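Local coordinates for protein beta-galactosidase/beta-glucuronidase (Faecalibacterium prausnitzii L2-6, PDB 6MVF) that is an FMN-binding glycoside hydrolase of family 2, a gut bacterial beta-glucuronidase that probably cleaves terminal glucuronic acid from its conjugates, at residues P51-W54 / N55-D58; Q303-L306 / Y307-N310; E377-E380 / L381-N385; D415-K418 / L419-L423; E515-A518 / Q519-D523. All blocks are in the same frame, centred on the assembly; numbering follows the deposited sequence.

Contact 1: residues P51-W54 / N55-D58; sequences PHTW and NAVD
T53 begins the contact by reaching forward with its hydroxyl: OG1, placed opposite the backbone N by a chi1 of 173°, accepts the N-H of N55, with T53 OG1 and N55 N 3.0 Å apart and the bond nearly straight (165°). The same oxygen also bonds to the carbonyl of G157, a double role that suits threonine, whose methyl CG2 meanwhile packs on the CB of A56 at 3.8 Å. W54 comes next. Its indole lies alongside the N55 side chain, ring and amide planes 67° apart, with W54 CD1 3.3 Å from N55 ND2, while W54 NE1 bonds to the carbonyl of L67. A water donates to W54 O and accepts from D58 N, linking the turn to the residues after it. N55 ND2 donates to the syn lone pair of D58 OD1 at 3.1 Å, the acceptor lying close to the amide plane, and also to L67 O, and N55 OD1 takes the N-H of G157. A leucine here would probably deprive D58, G157 and L67 of these amide partners at once. An ST turn at T53 is superimposed on the start of a type I beta turn, T53 to A56, in a loop of the sugar-binding domain of family 2 hydrolases.

Contact 2: residues Q303-L306 / Y307-N310; sequences QDKL and YKGN
L306 and Y307 stand at the tip of a tight chain reversal that carries a classic beta bulge, K308 and G309 both facing K305, in the loop between strand 292-300 and helix 314-327 of the TIM barrel domain. The turn is closed by K308 N donating to K305 O at 2.8 Å (163°); past the bulge, K305 N donates to G309 O at 3.0 Å. G309 has a positive phi, which glycine tolerates readily.

The Y307 side chain leaves CB close against the carbonyl group of L306, and a chi1 of -57° sets CG opposite its own carbonyl carbon, so that the ring lies alongside the leucine. CG still faces L306 C; Y307 CD2 meets L306 CG at 3.5 Å; Y307 CE2 meets L306 CD1 at 3.6 Å. That methyl sits over the ring face in a CH-pi contact, L306 CD1 being 3.8 Å from the Y307 ring centroid. CZ is still beside the methyl, and at the tip OH is hydrogen-bonded to E265 of the second subunit. Tyrosine suits the place because it offers a broad apolar face and a polar end together. A serine here would probably take the ring face away from L306 CD1 and leave E265 of the second subunit without its tyrosine hydroxyl.

K305 and K308 run out near each other, and both ammonium groups bridge to D316, which probably offsets their like charges; K305 NZ is also hydrogen-bonded to Q319. At the open ends of the reversal a single water donates to both Q303 O, at 2.7 Å, and N310 O, at 2.8 Å.

Contact 3: residues E377-E380 / L381-N385; sequences EMKE and LIIQN. With FMN (flavin mononucleotide), chain G.
Contacts of the i to i+3 and i to i+4 kind run along helix 368-385, within a beta-alpha-beta crossover of the TIM barrel, and join M378 and K379 to the next turn of the helix. Four regular backbone bonds, from L381 N to E377 O through Q384 N to E380 O, carry the helix. M378, its chain bent by a chi2 of 74°, carries its methyl forward to the next turn: M378 CE meets I382 CD1 at 3.6 Å and L381 CD2 at 3.9 Å, and the flexible thioether can bend to fit against these branched neighbours.

K379 instead extends fully, alongside I383, with K379 CG 3.7 Å from I383 CD1. Its ammonium reaches the FMN phosphate. The model joins K379 NZ to FMN O3P at 1.9 Å, a doubtful length, but phosphate binding by this lysine is clear. I383 faces the dimethylbenzene end of the flavin, I383 CG1 lying 3.6 Å from FMN C7, an apolar match, while Y177 and D174 supply hydrogen bonds to the cofactor.

N385 turns back so that ND2 donates, in the carbonyl plane, to a lone pair of L381 O at 2.8 Å. E380 is held by S117 and H112, and Q384 by Y178, I118 and Q338. L381 and I382 pack on W394 of strand 391-398, Y344 of helix 341-350 also covers L381, and helix 407-423 lies against M378 and I382.

Contact 4: residues D415-K418 / L419-L423; sequences DLQK and LCKEL
K418 O receives the N-H of E422, with K418 O and E422 N 2.9 Å apart, one of the two shortest backbone bonds that link residues 415-418 to 419-423; the other, from L419 N to D415 O, has the same length but is more bent (143°). C420 N to L416 O and the longer K421 N to Q417 O complete this part of helix 407-423, which connects strands 391-398 and 428-433 of the TIM barrel.

The side chains of K418 and E422, one turn apart, approach over the exposed surface. K418 sends CG away from its backbone N (chi1 -170°) and runs straight out, and K418 NZ forms a salt bridge to E422 OE2 at 3.6 Å. K418 also touches a crystal neighbour, which may influence where its end lies.

Q417 folds at chi2 (74°), bringing Q417 NE2 to 3.7 Å from K421 CE, and its OE1 is hydrogen-bonded to T429. K421 is itself bent near its root, and its ammonium is held by D448 and the carbonyl of R427. D415 bonds to H371.

L416 and C420 turn to the opposite, buried side, where M378 and I396 receive them; a small, weakly polar thiol suits the buried face against M378. L423 belongs to the FMN pocket and packs on K379.

Such chemistry marks an amphipathic helix, with apolar side chains toward the barrel and the cofactor's lysine, and a long, solvent-facing ion pair that is likely to add little stability.

Contact 5: residues E515-A518 / Q519-D523; sequences EYMA and QAFED
M517 and F521 form the tight part of the contact. The two side chains lie side by side, and the twice-bent M517 chain, with CG opposite the carbonyl carbon (chi1 -61°), brings its methyl to the CE2-CZ side of the phenyl ring: M517 CE is 3.5 Å from F521 CE2 and 3.6 Å from F521 CZ. Both side chains face Y487 of strand 482-487, and F521 reaches I484 as well, so large apolar residues fit here. Beside them M517 SD sits at the edge of the Y516 ring, in its plane, while Y516 CE1 touches A520 CB at 4.0 Å. Alanine at A520 is small enough to lie beside that ring, and A518, equally small, is covered by Y571 and Y574 of helix 566-575.

Helix 507-522, to which these residues belong, connects the parallel strands 482-487 and 529-532 of the TIM barrel. Three backbone bonds cross the segments, the shortest A520 N to Y516 O at 2.8 Å.

On the outer side the packing gives way to polar groups, and E522 and D523 are exposed to solvent. Q519, folded at chi2, points its amide toward the helix end. Q519 NE2 donates to D523 OD1 at 3.0 Å, meeting that carboxylate from above its plane, and weakly to E522 OE1 at 3.4 Å. Q519 OE1 accepts from Y574 OH, E522 bonds to H622, and E515 reaches K599 and Y601 of strand 596-602 through its OE2.

From the N terminus the contacts follow in series; each spans neighbouring residues, so none nests within or crosses another. Contacts 1 and 2 close tight loops: the first in the sugar-binding domain, the second after strand 292-300 of the TIM barrel. They touch each other, A56 CB lying 3.6 Å from K308 C and T53 CG2 3.7 Å from N310 OD1, and so tie those two domains together. Contacts 3 and 4 lie on successive barrel helices that pack side by side, with M378 CE 3.5 Å from C420 SG; K379 and L423 meet beside the FMN. Contact 5, on a later barrel helix, stands apart, its centre about 34 Å from those of contacts 3 and 4.

Contact 1: residues P51-W54 / N55-D58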
# COMPACT_ATOMS: atom_id res chain seq x y z
N PRO A 51 0.60 -1.12 -22.63
CA PRO A 51 1.28 -1.83 -23.72
C PRO A 51 0.38 -2.66 -24.60
O PRO A 51 -0.53 -3.30 -24.10
CB PRO A 51 2.26 -2.77 -22.99
CG PRO A 51 1.83 -2.77 -21.57
CD PRO A 51 1.23 -1.42 -21.33
N HIS A 52 0.66 -2.67 -25.90
CA HIS A 52 -0.24 -3.34 -26.82
C HIS A 52 0.51 -3.92 -28.01
O HIS A 52 1.44 -3.32 -28.55
CB HIS A 52 -1.33 -2.39 -27.33
CG HIS A 52 -2.26 -3.04 -28.30
ND1 HIS A 52 -2.08 -2.97 -29.66
CD2 HIS A 52 -3.35 -3.83 -28.10
CE1 HIS A 52 -3.03 -3.67 -30.26
NE2 HIS A 52 -3.81 -4.20 -29.33
N THR A 53 0.08 -5.10 -28.42
CA THR A 53 0.43 -5.64 -29.73
C THR A 53 -0.81 -6.25 -30.34
O THR A 53 -1.61 -6.87 -29.64
CB THR A 53 1.54 -6.69 -29.65
OG1 THR A 53 1.70 -7.28 -30.95
CG2 THR A 53 1.20 -7.78 -28.62
N TRP A 54 -0.96 -6.10 -31.65
CA TRP A 54 -2.06 -6.79 -32.32
C TRP A 54 -1.76 -8.27 -32.57
O TRP A 54 -2.65 -9.00 -33.01
CB TRP A 54 -2.43 -6.06 -33.63
CG TRP A 54 -1.33 -6.00 -34.68
CD1 TRP A 54 -0.92 -7.01 -35.52
CD2 TRP A 54 -0.51 -4.86 -35.00
NE1 TRP A 54 0.11 -6.58 -36.33
CE2 TRP A 54 0.39 -5.27 -36.03
CE3 TRP A 54 -0.43 -3.55 -34.50
CZ2 TRP A 54 1.33 -4.40 -36.58
CZ3 TRP A 54 0.50 -2.69 -35.05
CH2 TRP A 54 1.38 -3.12 -36.08
N ASN A 55 -0.54 -8.74 -32.26
CA ASN A 55 -0.18 -10.15 -32.43
C ASN A 55 -0.22 -10.94 -31.12
O ASN A 55 0.33 -12.04 -31.06
CB ASN A 55 1.21 -10.28 -33.07
CG ASN A 55 1.30 -9.66 -34.46
OD1 ASN A 55 2.21 -8.87 -34.75
ND2 ASN A 55 0.35 -10.00 -35.31
N ALA A 56 -0.88 -10.41 -30.09
CA ALA A 56 -0.83 -11.03 -28.77
C ALA A 56 -1.39 -12.44 -28.77
O ALA A 56 -0.98 -13.28 -27.97
CB ALA A 56 -1.59 -10.19 -27.75
N VAL A 57 -2.35 -12.72 -29.65
CA VAL A 57 -2.92 -14.06 -29.76
C VAL A 57 -2.43 -14.77 -31.03
O VAL A 57 -1.90 -15.88 -30.95
CB VAL A 57 -4.46 -14.01 -29.69
CG1 VAL A 57 -5.05 -15.40 -29.86
CG2 VAL A 57 -4.87 -13.40 -28.37
N ASP A 58 -2.56 -14.14 -32.20
CA ASP A 58 -2.24 -14.91 -33.41
C ASP A 58 -0.74 -15.16 -33.54
O ASP A 58 -0.34 -16.10 -34.24
CB ASP A 58 -2.82 -14.24 -34.67
CG ASP A 58 -2.16 -12.90 -35.02
OD1 ASP A 58 -1.34 -12.39 -34.24
OD2 ASP A 58 -2.49 -12.36 -36.11
O HOH W 1 -3.56 -11.45 -32.19

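Contact 2: residues Q303-L306 / Y307-N310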
# COMPACT_ATOMS: atom_id res chain seq x y z
N GLN A 303 10.87 -12.14 -24.56
CA GLN A 303 10.08 -11.11 -23.89
C GLN A 303 8.55 -11.27 -24.06
O GLN A 303 7.81 -10.29 -24.06
CB GLN A 303 10.53 -9.72 -24.33
CG GLN A 303 10.11 -9.32 -25.71
CD GLN A 303 10.55 -7.90 -26.07
OE1 GLN A 303 10.96 -7.13 -25.21
NE2 GLN A 303 10.47 -7.56 -27.36
N ASP A 304 8.05 -12.50 -24.15
CA ASP A 304 6.63 -12.69 -24.39
C ASP A 304 6.02 -13.54 -23.28
O ASP A 304 6.73 -14.13 -22.46
CB ASP A 304 6.38 -13.32 -25.78
CG ASP A 304 7.04 -14.70 -25.97
OD1 ASP A 304 7.80 -15.17 -25.09
OD2 ASP A 304 6.78 -15.33 -27.02
N LYS A 305 4.68 -13.59 -23.25
CA LYS A 305 3.96 -14.35 -22.23
C LYS A 305 2.62 -14.77 -22.80
O LYS A 305 2.08 -14.10 -23.68
CB LYS A 305 3.77 -13.51 -20.97
CG LYS A 305 3.52 -14.28 -19.71
CD LYS A 305 3.57 -13.32 -18.50
CE LYS A 305 3.21 -14.03 -17.22
NZ LYS A 305 3.47 -13.21 -16.01
N LEU A 306 2.07 -15.88 -22.28
CA LEU A 306 0.89 -16.54 -22.84
C LEU A 306 -0.25 -15.58 -23.16
O LEU A 306 -0.88 -15.03 -22.25
CB LEU A 306 0.37 -17.63 -21.91
CG LEU A 306 -0.77 -18.47 -22.51
CD1 LEU A 306 -0.29 -19.26 -23.70
CD2 LEU A 306 -1.39 -19.41 -21.49
N TYR A 307 -0.52 -15.41 -24.46
CA TYR A 307 -1.58 -14.57 -25.05
C TYR A 307 -1.49 -13.11 -24.64
O TYR A 307 -2.47 -12.38 -24.73
CB TYR A 307 -2.97 -15.14 -24.75
CG TYR A 307 -3.09 -16.56 -25.25
CD1 TYR A 307 -2.66 -16.90 -26.52
CD2 TYR A 307 -3.55 -17.58 -24.42
CE1 TYR A 307 -2.73 -18.20 -26.97
CE2 TYR A 307 -3.64 -18.87 -24.85
CZ TYR A 307 -3.22 -19.19 -26.13
OH TYR A 307 -3.29 -20.50 -26.58
N LYS A 308 -0.31 -12.66 -24.24
CA LYS A 308 -0.03 -11.23 -24.13
C LYS A 308 0.88 -10.74 -25.23
O LYS A 308 1.19 -9.53 -25.26
CB LYS A 308 0.63 -10.91 -22.78
CG LYS A 308 -0.25 -10.88 -21.59
CD LYS A 308 0.64 -10.62 -20.41
CE LYS A 308 -0.18 -10.44 -19.15
NZ LYS A 308 0.48 -9.44 -18.26
N GLY A 309 1.36 -11.63 -26.10
CA GLY A 309 2.43 -11.26 -27.02
C GLY A 309 3.65 -10.83 -26.24
O GLY A 309 3.99 -11.43 -25.21
N ASN A 310 4.30 -9.76 -26.71
CA ASN A 310 5.39 -9.13 -25.99
C ASN A 310 4.94 -7.90 -25.18
O ASN A 310 5.77 -7.07 -24.77
CB ASN A 310 6.51 -8.76 -26.96
CG ASN A 310 6.03 -7.85 -28.08
OD1 ASN A 310 4.86 -7.46 -28.11
ND2 ASN A 310 6.94 -7.51 -28.99
O HOH W 2 8.10 -7.73 -23.27

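Contact 3: residues E377-E380 / L381-N385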
# COMPACT_ATOMS: atom_id res chain seq x y z
N GLU A 377 21.04 0.49 -34.50
CA GLU A 377 20.46 -0.33 -33.45
C GLU A 377 21.50 -0.65 -32.38
O GLU A 377 21.16 -0.71 -31.19
CB GLU A 377 19.88 -1.62 -34.03
CG GLU A 377 18.89 -2.30 -33.12
CD GLU A 377 17.91 -3.23 -33.85
OE1 GLU A 377 18.28 -3.86 -34.87
OE2 GLU A 377 16.75 -3.34 -33.39
N MET A 378 22.76 -0.82 -32.77
CA MET A 378 23.79 -1.06 -31.76
C MET A 378 24.13 0.21 -31.01
O MET A 378 24.41 0.16 -29.80
CB MET A 378 25.03 -1.65 -32.41
CG MET A 378 26.03 -2.15 -31.41
SD MET A 378 25.45 -3.70 -30.67
CE MET A 378 26.16 -3.50 -29.06
N LYS A 379 24.06 1.34 -31.69
CA LYS A 379 24.33 2.64 -31.04
C LYS A 379 23.23 2.92 -30.01
O LYS A 379 23.53 3.43 -28.97
CB LYS A 379 24.49 3.74 -32.09
CG LYS A 379 25.34 4.91 -31.65
CD LYS A 379 25.71 5.88 -32.72
CE LYS A 379 26.25 7.17 -32.15
NZ LYS A 379 26.61 8.15 -33.20
N GLU A 380 21.99 2.60 -30.33
CA GLU A 380 20.91 2.79 -29.37
C GLU A 380 21.00 1.80 -28.23
O GLU A 380 20.69 2.14 -27.08
CB GLU A 380 19.55 2.67 -30.07
CG GLU A 380 19.27 3.76 -31.07
CD GLU A 380 17.97 3.53 -31.82
OE1 GLU A 380 17.66 2.37 -32.16
OE2 GLU A 380 17.24 4.52 -32.06
N LEU A 381 21.40 0.56 -28.51
CA LEU A 381 21.48 -0.44 -27.45
C LEU A 381 22.53 -0.04 -26.42
O LEU A 381 22.31 -0.20 -25.21
CB LEU A 381 21.80 -1.81 -28.04
CG LEU A 381 22.09 -2.92 -27.02
CD1 LEU A 381 20.84 -3.19 -26.16
CD2 LEU A 381 22.60 -4.19 -27.72
N ILE A 382 23.66 0.48 -26.86
CA ILE A 382 24.72 0.82 -25.93
C ILE A 382 24.40 2.09 -25.17
O ILE A 382 24.63 2.18 -23.97
CB ILE A 382 26.06 0.91 -26.68
CG1 ILE A 382 26.46 -0.48 -27.17
CG2 ILE A 382 27.14 1.57 -25.80
CD1 ILE A 382 27.72 -0.50 -27.97
N ILE A 383 23.86 3.10 -25.86
CA ILE A 383 23.66 4.40 -25.23
C ILE A 383 22.51 4.35 -24.25
O ILE A 383 22.56 4.97 -23.18
CB ILE A 383 23.48 5.48 -26.31
CG1 ILE A 383 24.85 5.93 -26.78
CG2 ILE A 383 22.68 6.69 -25.79
CD1 ILE A 383 24.90 6.24 -28.23
N GLN A 384 21.46 3.61 -24.57
CA GLN A 384 20.31 3.53 -23.67
C GLN A 384 20.57 2.62 -22.48
O GLN A 384 19.95 2.80 -21.43
CB GLN A 384 19.07 3.08 -24.43
CG GLN A 384 18.70 4.06 -25.51
CD GLN A 384 17.55 3.62 -26.39
OE1 GLN A 384 16.89 2.60 -26.14
NE2 GLN A 384 17.29 4.40 -27.42
N ASN A 385 21.52 1.69 -22.60
CA ASN A 385 21.75 0.73 -21.53
C ASN A 385 23.13 0.87 -20.92
O ASN A 385 23.55 -0.01 -20.15
CB ASN A 385 21.53 -0.69 -22.03
CG ASN A 385 20.12 -0.89 -22.51
OD1 ASN A 385 19.21 -1.10 -21.69
ND2 ASN A 385 19.89 -0.77 -23.82
N1 FMN G . 26.00 13.10 -26.81
C2 FMN G . 24.93 13.87 -26.60
O2 FMN G . 24.82 14.97 -27.14
N3 FMN G . 23.93 13.50 -25.84
C4 FMN G . 23.90 12.37 -25.20
O4 FMN G . 22.96 12.04 -24.49
C4A FMN G . 25.02 11.51 -25.36
N5 FMN G . 24.99 10.37 -24.74
C5A FMN G . 25.98 9.51 -24.84
C6 FMN G . 25.92 8.32 -24.17
C7 FMN G . 26.93 7.44 -24.25
C7M FMN G . 26.85 6.16 -23.52
C8 FMN G . 28.09 7.75 -25.09
C8M FMN G . 29.20 6.77 -25.20
C9 FMN G . 28.15 8.95 -25.76
C9A FMN G . 27.14 9.85 -25.67
N10 FMN G . 27.18 11.05 -26.37
C10 FMN G . 26.11 11.92 -26.22
C1' FMN G . 28.39 11.31 -27.14
C2' FMN G . 28.40 11.42 -28.64
O2' FMN G . 28.57 10.09 -29.03
C3' FMN G . 29.61 12.16 -29.18
O3' FMN G . 30.18 12.94 -28.15
C4' FMN G . 29.31 13.14 -30.29
O4' FMN G . 28.13 13.82 -29.92
C5' FMN G . 29.19 12.50 -31.68
O5' FMN G . 27.83 12.25 -32.01
P FMN G . 27.37 11.31 -33.20
O1P FMN G . 26.11 11.95 -33.63
O2P FMN G . 28.50 11.35 -34.19
O3P FMN G . 27.18 9.92 -32.69

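Contact 4: residues D415-K418 / L419-L423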
# COMPACT_ATOMS: atom_id res chain seq x y z
N ASP A 415 32.92 -3.50 -38.30
CA ASP A 415 32.30 -2.20 -38.00
C ASP A 415 31.63 -2.22 -36.63
O ASP A 415 31.77 -1.26 -35.85
CB ASP A 415 31.28 -1.82 -39.08
CG ASP A 415 31.94 -1.60 -40.47
OD1 ASP A 415 33.14 -1.30 -40.51
OD2 ASP A 415 31.25 -1.73 -41.51
N LEU A 416 30.90 -3.29 -36.32
CA LEU A 416 30.21 -3.41 -35.05
C LEU A 416 31.19 -3.57 -33.89
O LEU A 416 30.99 -2.99 -32.82
CB LEU A 416 29.23 -4.59 -35.09
CG LEU A 416 27.89 -4.34 -35.78
CD1 LEU A 416 27.18 -5.65 -36.15
CD2 LEU A 416 27.01 -3.45 -34.89
N GLN A 417 32.25 -4.38 -34.08
CA GLN A 417 33.26 -4.48 -33.03
C GLN A 417 33.89 -3.13 -32.76
O GLN A 417 34.11 -2.75 -31.60
CB GLN A 417 34.33 -5.50 -33.41
CG GLN A 417 35.53 -5.52 -32.46
CD GLN A 417 35.22 -6.18 -31.13
OE1 GLN A 417 34.12 -6.71 -30.92
NE2 GLN A 417 36.19 -6.17 -30.22
N LYS A 418 34.16 -2.36 -33.83
CA LYS A 418 34.78 -1.05 -33.66
C LYS A 418 33.83 -0.08 -32.96
O LYS A 418 34.27 0.74 -32.15
CB LYS A 418 35.21 -0.50 -35.01
CG LYS A 418 36.08 0.75 -34.89
CD LYS A 418 35.95 1.70 -36.09
CE LYS A 418 36.93 2.88 -35.96
NZ LYS A 418 36.78 3.91 -37.04
N LEU A 419 32.53 -0.19 -33.23
CA LEU A 419 31.56 0.71 -32.61
C LEU A 419 31.40 0.43 -31.12
O LEU A 419 31.27 1.36 -30.32
CB LEU A 419 30.21 0.60 -33.32
CG LEU A 419 29.11 1.49 -32.75
CD1 LEU A 419 29.51 2.93 -32.93
CD2 LEU A 419 27.78 1.18 -33.41
N CYS A 420 31.37 -0.85 -30.73
CA CYS A 420 31.23 -1.18 -29.32
C CYS A 420 32.42 -0.67 -28.51
O CYS A 420 32.26 -0.26 -27.35
CB CYS A 420 31.07 -2.69 -29.11
SG CYS A 420 29.57 -3.47 -29.78
N LYS A 421 33.63 -0.70 -29.09
CA LYS A 421 34.82 -0.24 -28.36
C LYS A 421 34.99 1.27 -28.41
O LYS A 421 35.52 1.86 -27.47
CB LYS A 421 36.07 -0.94 -28.90
CG LYS A 421 36.04 -2.45 -28.72
CD LYS A 421 35.84 -2.81 -27.25
CE LYS A 421 35.94 -4.30 -27.03
NZ LYS A 421 35.99 -4.64 -25.59
N GLU A 422 34.54 1.91 -29.49
CA GLU A 422 34.42 3.36 -29.52
C GLU A 422 33.41 3.84 -28.48
O GLU A 422 33.71 4.76 -27.70
CB GLU A 422 34.00 3.80 -30.92
CG GLU A 422 34.92 4.86 -31.54
CD GLU A 422 35.04 4.74 -33.06
OE1 GLU A 422 33.99 4.58 -33.73
OE2 GLU A 422 36.18 4.78 -33.60
N LEU A 423 32.22 3.25 -28.44
CA LEU A 423 31.19 3.74 -27.54
C LEU A 423 31.40 3.30 -26.11
O LEU A 423 31.06 4.05 -25.18
CB LEU A 423 29.80 3.29 -28.00
CG LEU A 423 29.26 3.92 -29.27
CD1 LEU A 423 27.90 3.36 -29.54
CD2 LEU A 423 29.19 5.41 -29.12

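Contact 5: residues E515-A518 / Q519-D523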
# COMPACT_ATOMS: atom_id res chain seq x y z
N GLU A 515 20.31 -33.13 -17.62
CA GLU A 515 21.15 -33.84 -16.66
C GLU A 515 22.60 -33.90 -17.15
O GLU A 515 23.54 -33.63 -16.39
CB GLU A 515 20.61 -35.25 -16.41
CG GLU A 515 19.40 -35.29 -15.47
CD GLU A 515 18.69 -36.65 -15.44
OE1 GLU A 515 19.30 -37.70 -15.77
OE2 GLU A 515 17.50 -36.66 -15.08
N TYR A 516 22.80 -34.25 -18.43
CA TYR A 516 24.15 -34.34 -18.96
C TYR A 516 24.80 -32.96 -19.04
O TYR A 516 25.96 -32.79 -18.64
CB TYR A 516 24.15 -35.03 -20.32
CG TYR A 516 25.50 -35.10 -21.02
CD1 TYR A 516 26.02 -33.98 -21.67
CD2 TYR A 516 26.25 -36.27 -21.03
CE1 TYR A 516 27.25 -34.02 -22.31
CE2 TYR A 516 27.48 -36.34 -21.69
CZ TYR A 516 27.98 -35.20 -22.32
OH TYR A 516 29.19 -35.21 -22.97
N MET A 517 24.08 -31.96 -19.55
CA MET A 517 24.70 -30.65 -19.80
C MET A 517 25.04 -29.94 -18.50
O MET A 517 26.09 -29.29 -18.41
CB MET A 517 23.77 -29.78 -20.64
CG MET A 517 23.46 -30.37 -22.00
SD MET A 517 24.96 -30.59 -23.00
CE MET A 517 25.32 -28.89 -23.47
N ALA A 518 24.17 -30.02 -17.49
CA ALA A 518 24.46 -29.43 -16.20
C ALA A 518 25.80 -29.91 -15.68
O ALA A 518 26.61 -29.12 -15.19
CB ALA A 518 23.35 -29.78 -15.20
N GLN A 519 26.04 -31.23 -15.77
CA GLN A 519 27.28 -31.81 -15.31
C GLN A 519 28.44 -31.50 -16.27
O GLN A 519 29.57 -31.30 -15.82
CB GLN A 519 27.09 -33.32 -15.13
CG GLN A 519 28.31 -34.02 -14.56
CD GLN A 519 28.62 -33.52 -13.17
OE1 GLN A 519 27.72 -33.45 -12.33
NE2 GLN A 519 29.88 -33.12 -12.94
N ALA A 520 28.17 -31.44 -17.57
CA ALA A 520 29.20 -31.08 -18.54
C ALA A 520 29.78 -29.69 -18.26
O ALA A 520 31.00 -29.51 -18.31
CB ALA A 520 28.64 -31.13 -19.97
N PHE A 521 28.92 -28.71 -17.96
CA PHE A 521 29.44 -27.36 -17.72
C PHE A 521 30.03 -27.21 -16.33
O PHE A 521 30.99 -26.46 -16.16
CB PHE A 521 28.35 -26.32 -17.96
CG PHE A 521 27.95 -26.22 -19.40
CD1 PHE A 521 28.89 -25.92 -20.37
CD2 PHE A 521 26.64 -26.49 -19.78
CE1 PHE A 521 28.54 -25.86 -21.71
CE2 PHE A 521 26.28 -26.42 -21.12
CZ PHE A 521 27.22 -26.10 -22.09
N GLU A 522 29.53 -27.95 -15.35
CA GLU A 522 30.22 -27.99 -14.07
C GLU A 522 31.60 -28.64 -14.18
O GLU A 522 32.50 -28.32 -13.40
CB GLU A 522 29.37 -28.72 -13.03
CG GLU A 522 30.03 -28.79 -11.68
CD GLU A 522 29.20 -29.51 -10.67
OE1 GLU A 522 29.37 -30.74 -10.54
OE2 GLU A 522 28.35 -28.85 -10.02
N ASP A 523 31.79 -29.56 -15.13
CA ASP A 523 33.10 -30.16 -15.29
C ASP A 523 34.10 -29.23 -15.96
O ASP A 523 35.30 -29.52 -15.93
CB ASP A 523 33.00 -31.44 -16.12
CG ASP A 523 32.49 -32.63 -15.33
OD1 ASP A 523 32.62 -32.64 -14.08
OD2 ASP A 523 31.98 -33.58 -15.96